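Local coordinates for suppressor protein MPT5 (Saccharomyces cerevisiae, PDB 5BZ1) that binds short UGUA-containing elements in the 3'-untranslated regions of target mRNAs through its Pumilio-homology domain and so regulates their expression after transcription, at residues L192-I202 and I218-L228. Numbering follows the deposited sequence.
With nucleotides of chain B.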
loop_
_atom_site.group_PDB
_atom_site.type_symbol
_atom_site.label_atom_id
_atom_site.label_comp_id
_atom_site.label_asym_id
_atom_site.label_seq_id
_atom_site.Cartn_x
_atom_site.Cartn_y
_atom_site.Cartn_z
ATOM N N LEU A 192 -13.825 0.622 5.332
ATOM C CA LEU A 192 -13.628 1.993 5.790
ATOM C C LEU A 192 -13.206 2.027 7.260
ATOM O O LEU A 192 -12.272 2.742 7.629
ATOM C CB LEU A 192 -14.898 2.818 5.571
ATOM C CG LEU A 192 -14.767 4.337 5.657
ATOM C CD1 LEU A 192 -13.447 4.793 5.059
ATOM C CD2 LEU A 192 -15.925 5.005 4.938
ATOM N N GLN A 193 -13.877 1.227 8.085
ATOM C CA GLN A 193 -13.584 1.177 9.515
ATOM C C GLN A 193 -12.197 0.601 9.813
ATOM O O GLN A 193 -11.573 0.960 10.814
ATOM C CB GLN A 193 -14.681 0.418 10.268
ATOM C CG GLN A 193 -15.945 1.257 10.485
ATOM C CD GLN A 193 -17.075 0.481 11.134
ATOM O OE1 GLN A 193 -17.200 -0.729 10.953
ATOM N NE2 GLN A 193 -17.907 1.180 11.897
ATOM N N GLN A 194 -11.720 -0.284 8.941
ATOM C CA GLN A 194 -10.358 -0.798 9.056
ATOM C C GLN A 194 -9.335 0.274 8.670
ATOM O O GLN A 194 -8.256 0.345 9.255
ATOM C CB GLN A 194 -10.169 -2.061 8.204
ATOM C CG GLN A 194 -10.868 -3.314 8.760
ATOM C CD GLN A 194 -10.908 -4.453 7.756
ATOM O OE1 GLN A 194 -10.828 -4.228 6.549
ATOM N NE2 GLN A 194 -11.037 -5.681 8.249
ATOM N N ILE A 195 -9.679 1.100 7.684
ATOM C CA ILE A 195 -8.828 2.224 7.292
ATOM C C ILE A 195 -8.683 3.214 8.450
ATOM O O ILE A 195 -7.589 3.721 8.714
ATOM C CB ILE A 195 -9.388 2.960 6.053
ATOM C CG1 ILE A 195 -9.428 2.032 4.840
ATOM C CG2 ILE A 195 -8.561 4.200 5.728
ATOM C CD1 ILE A 195 -10.055 2.659 3.606
ATOM N N PHE A 196 -9.798 3.483 9.130
ATOM C CA PHE A 196 -9.823 4.387 10.281
ATOM C C PHE A 196 -8.841 3.970 11.368
ATOM O O PHE A 196 -8.053 4.789 11.843
ATOM C CB PHE A 196 -11.228 4.451 10.882
ATOM C CG PHE A 196 -12.185 5.313 10.112
ATOM C CD1 PHE A 196 -11.733 6.156 9.108
ATOM C CD2 PHE A 196 -13.544 5.288 10.402
ATOM C CE1 PHE A 196 -12.614 6.953 8.400
ATOM C CE2 PHE A 196 -14.431 6.083 9.696
ATOM C CZ PHE A 196 -13.963 6.916 8.694
ATOM N N LYS A 197 -8.899 2.698 11.763
ATOM C CA LYS A 197 -8.032 2.175 12.816
ATOM C C LYS A 197 -6.555 2.349 12.472
ATOM O O LYS A 197 -5.740 2.677 13.335
ATOM C CB LYS A 197 -8.352 0.701 13.097
ATOM C CG LYS A 197 -9.601 0.498 13.950
ATOM C CD LYS A 197 -10.170 -0.908 13.804
ATOM C CE LYS A 197 -9.179 -1.976 14.234
ATOM N NZ LYS A 197 -8.870 -1.916 15.687
ATOM N N ILE A 198 -6.221 2.143 11.202
ATOM C CA ILE A 198 -4.849 2.292 10.730
ATOM C C ILE A 198 -4.449 3.766 10.664
ATOM O O ILE A 198 -3.326 4.132 11.016
ATOM C CB ILE A 198 -4.662 1.620 9.355
ATOM C CG1 ILE A 198 -4.985 0.127 9.453
ATOM C CG2 ILE A 198 -3.249 1.822 8.834
ATOM C CD1 ILE A 198 -4.851 -0.629 8.141
ATOM N N SER A 199 -5.378 4.609 10.221
ATOM C CA SER A 199 -5.134 6.044 10.114
ATOM C C SER A 199 -4.875 6.700 11.469
ATOM O O SER A 199 -4.045 7.608 11.572
ATOM C CB SER A 199 -6.307 6.725 9.420
ATOM O OG SER A 199 -6.249 8.128 9.590
ATOM N N VAL A 200 -5.589 6.248 12.498
ATOM C CA VAL A 200 -5.356 6.724 13.857
ATOM C C VAL A 200 -3.891 6.519 14.238
ATOM O O VAL A 200 -3.243 7.420 14.767
ATOM C CB VAL A 200 -6.273 6.013 14.873
ATOM C CG1 VAL A 200 -5.796 6.257 16.297
ATOM C CG2 VAL A 200 -7.715 6.478 14.712
ATOM N N LYS A 201 -3.368 5.336 13.938
ATOM C CA LYS A 201 -1.978 5.022 14.236
ATOM C C LYS A 201 -1.007 5.813 13.348
ATOM O O LYS A 201 0.046 6.264 13.810
ATOM C CB LYS A 201 -1.739 3.516 14.108
ATOM C CG LYS A 201 -1.114 2.887 15.346
ATOM C CD LYS A 201 -1.968 3.095 16.593
ATOM C CE LYS A 201 -1.210 2.690 17.852
ATOM N NZ LYS A 201 -2.048 2.819 19.075
ATOM N N ILE A 202 -1.374 5.992 12.080
ATOM C CA ILE A 202 -0.565 6.775 11.145
ATOM C C ILE A 202 -0.435 8.231 11.608
ATOM O O ILE A 202 0.657 8.809 11.575
ATOM C CB ILE A 202 -1.144 6.712 9.713
ATOM C CG1 ILE A 202 -0.785 5.377 9.053
ATOM C CG2 ILE A 202 -0.625 7.859 8.863
ATOM C CD1 ILE A 202 -1.489 5.130 7.726
ATOM N N ILE A 218 2.923 6.648 2.109
ATOM C CA ILE A 218 1.757 6.231 2.876
ATOM C C ILE A 218 0.840 7.421 3.198
ATOM O O ILE A 218 -0.383 7.329 3.060
ATOM C CB ILE A 218 2.173 5.508 4.175
ATOM C CG1 ILE A 218 2.897 4.201 3.851
ATOM C CG2 ILE A 218 0.964 5.232 5.045
ATOM C CD1 ILE A 218 2.116 3.281 2.919
ATOM N N ILE A 219 1.430 8.534 3.623
ATOM C CA ILE A 219 0.651 9.739 3.886
ATOM C C ILE A 219 -0.061 10.189 2.611
ATOM O O ILE A 219 -1.248 10.531 2.630
ATOM C CB ILE A 219 1.524 10.905 4.397
ATOM C CG1 ILE A 219 2.403 10.462 5.566
ATOM C CG2 ILE A 219 0.642 12.083 4.796
ATOM C CD1 ILE A 219 1.630 9.797 6.692
ATOM N N GLN A 220 0.676 10.190 1.506
ATOM C CA GLN A 220 0.119 10.563 0.214
ATOM C C GLN A 220 -1.019 9.630 -0.205
ATOM O O GLN A 220 -2.000 10.071 -0.800
ATOM C CB GLN A 220 1.217 10.592 -0.854
ATOM C CG GLN A 220 2.244 11.706 -0.670
ATOM C CD GLN A 220 3.204 11.814 -1.839
ATOM O OE1 GLN A 220 2.824 12.239 -2.930
ATOM N NE2 GLN A 220 4.457 11.425 -1.617
ATOM N N PHE A 221 -0.891 8.346 0.116
ATOM C CA PHE A 221 -1.932 7.379 -0.219
ATOM C C PHE A 221 -3.230 7.687 0.528
ATOM O O PHE A 221 -4.314 7.614 -0.052
ATOM C CB PHE A 221 -1.479 5.945 0.071
ATOM C CG PHE A 221 -2.346 4.898 -0.574
ATOM C CD1 PHE A 221 -2.042 4.415 -1.839
ATOM C CD2 PHE A 221 -3.477 4.416 0.071
ATOM C CE1 PHE A 221 -2.845 3.458 -2.449
ATOM C CE2 PHE A 221 -4.287 3.458 -0.532
ATOM C CZ PHE A 221 -3.968 2.981 -1.794
ATOM N N LEU A 222 -3.116 8.030 1.809
ATOM C CA LEU A 222 -4.276 8.438 2.601
ATOM C C LEU A 222 -4.966 9.654 1.989
ATOM O O LEU A 222 -6.193 9.738 1.974
ATOM C CB LEU A 222 -3.872 8.758 4.040
ATOM C CG LEU A 222 -3.563 7.610 4.996
ATOM C CD1 LEU A 222 -3.517 8.116 6.431
ATOM C CD2 LEU A 222 -4.593 6.503 4.848
ATOM N N LEU A 223 -4.169 10.589 1.482
ATOM C CA LEU A 223 -4.693 11.837 0.935
ATOM C C LEU A 223 -5.516 11.617 -0.342
ATOM O O LEU A 223 -6.247 12.509 -0.779
ATOM C CB LEU A 223 -3.556 12.838 0.695
ATOM C CG LEU A 223 -2.953 13.485 1.943
ATOM C CD1 LEU A 223 -1.709 14.308 1.609
ATOM C CD2 LEU A 223 -3.986 14.357 2.632
ATOM N N ASP A 224 -5.401 10.427 -0.928
ATOM C CA ASP A 224 -6.170 10.075 -2.119
ATOM C C ASP A 224 -7.474 9.349 -1.781
ATOM O O ASP A 224 -8.299 9.098 -2.662
ATOM C CB ASP A 224 -5.326 9.224 -3.075
ATOM C CG ASP A 224 -4.441 10.061 -3.978
ATOM O OD1 ASP A 224 -4.824 11.206 -4.292
ATOM O OD2 ASP A 224 -3.367 9.569 -4.379
ATOM N N ILE A 225 -7.657 9.010 -0.507
ATOM C CA ILE A 225 -8.895 8.372 -0.068
ATOM C C ILE A 225 -9.931 9.428 0.331
ATOM O O ILE A 225 -9.857 10.010 1.416
ATOM C CB ILE A 225 -8.654 7.397 1.100
ATOM C CG1 ILE A 225 -7.550 6.404 0.740
ATOM C CG2 ILE A 225 -9.943 6.667 1.460
ATOM C CD1 ILE A 225 -7.199 5.441 1.856
ATOM N N LYS A 226 -10.897 9.658 -0.556
ATOM C CA LYS A 226 -11.883 10.727 -0.399
ATOM C C LYS A 226 -12.735 10.607 0.864
ATOM O O LYS A 226 -13.103 11.614 1.468
ATOM C CB LYS A 226 -12.780 10.797 -1.635
ATOM C CG LYS A 226 -12.020 11.014 -2.936
ATOM C CD LYS A 226 -12.942 10.954 -4.145
ATOM C CE LYS A 226 -12.178 11.247 -5.434
ATOM N NZ LYS A 226 -13.090 11.514 -6.586
ATOM N N GLU A 227 -13.041 9.376 1.264
ATOM C CA GLU A 227 -13.869 9.139 2.441
ATOM C C GLU A 227 -13.187 9.583 3.740
ATOM O O GLU A 227 -13.823 9.620 4.794
ATOM C CB GLU A 227 -14.267 7.661 2.533
ATOM C CG GLU A 227 -15.138 7.159 1.381
ATOM C CD GLU A 227 -14.350 6.865 0.113
ATOM O OE1 GLU A 227 -13.112 7.043 0.111
ATOM O OE2 GLU A 227 -14.974 6.453 -0.886
ATOM N N LEU A 228 -11.900 9.919 3.659
ATOM C CA LEU A 228 -11.140 10.371 4.824
ATOM C C LEU A 228 -11.094 11.898 4.928
ATOM O O LEU A 228 -10.685 12.439 5.960
ATOM C CB LEU A 228 -9.710 9.826 4.786
ATOM C CG LEU A 228 -9.509 8.312 4.757
ATOM C CD1 LEU A 228 -8.039 7.957 4.914
ATOM C CD2 LEU A 228 -10.334 7.643 5.836
ATOM P P U B 3 15.343 12.519 -7.348
ATOM O OP1 U B 3 16.435 11.567 -7.015
ATOM O OP2 U B 3 14.961 12.691 -8.775
ATOM O "O5'" U B 3 14.038 12.124 -6.520
ATOM C "C5'" U B 3 13.386 10.881 -6.715
ATOM C "C4'" U B 3 13.217 10.150 -5.409
ATOM O "O4'" U B 3 12.471 10.959 -4.465
ATOM C "C3'" U B 3 12.447 8.841 -5.466
ATOM O "O3'" U B 3 13.256 7.775 -5.929
ATOM C "C2'" U B 3 11.975 8.670 -4.026
ATOM O "O2'" U B 3 13.013 8.134 -3.217
ATOM C "C1'" U B 3 11.729 10.125 -3.602
ATOM N N1 U B 3 10.300 10.504 -3.676
ATOM C C2 U B 3 9.508 10.197 -2.579
ATOM O O2 U B 3 9.938 9.634 -1.586
ATOM N N3 U B 3 8.189 10.563 -2.688
ATOM C C4 U B 3 7.597 11.195 -3.763
ATOM O O4 U B 3 6.391 11.458 -3.714
ATOM C C5 U B 3 8.484 11.484 -4.855
ATOM C C6 U B 3 9.779 11.140 -4.784
#
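Ile202 meets Ile218, Ile219 and Leu222 where helix 192-204 packs on the RNA-binding helix 215-223 inside the curved, all-helical Pumilio repeat scaffold. The segment axes lie 11.7 Å apart and run 136° from parallel, and with no hydrogen bond between them the join is apolar. The branched Ile202 side chain serves three partners at once: CG2, anti to the backbone N, lies 3.7 Å from Ile219 CD1, while CD1 reaches Ile218 CG2 at 3.6 Å, those two side chains crossing at about a right angle. Leu222 comes tip to tip, its CD1 3.8 Å from Ile202 CG2. Replacing Ile202 with an alanine would probably open a gap in front of Ile218, Ile219 and Leu222 and let their methyls shift.

Beyond the end of helix 215-223, Leu228 packs against the first turns of helix 192-204. Its CD1 and CD2 both touch Ile195 CG2, and CD2 also abuts the rim of the Phe196 ring, 3.5 Å from CE1 and near the ring plane. Both methyls of Leu192 rest on Glu227 CB; Glu227 as a residue is exposed to solvent, which suits its carboxylate.

Two polar side chains find partners outside the two segments. Small Ser199 fits within the packing beside Leu222, and its buried OG is hydrogen-bonded to the Tyr231 hydroxyl. Gln220, extended beyond CG, reaches the RNA, where its NE2 donates a nearly straight bond (177°) to O4 of U3 of chain B, 2.9 Å away.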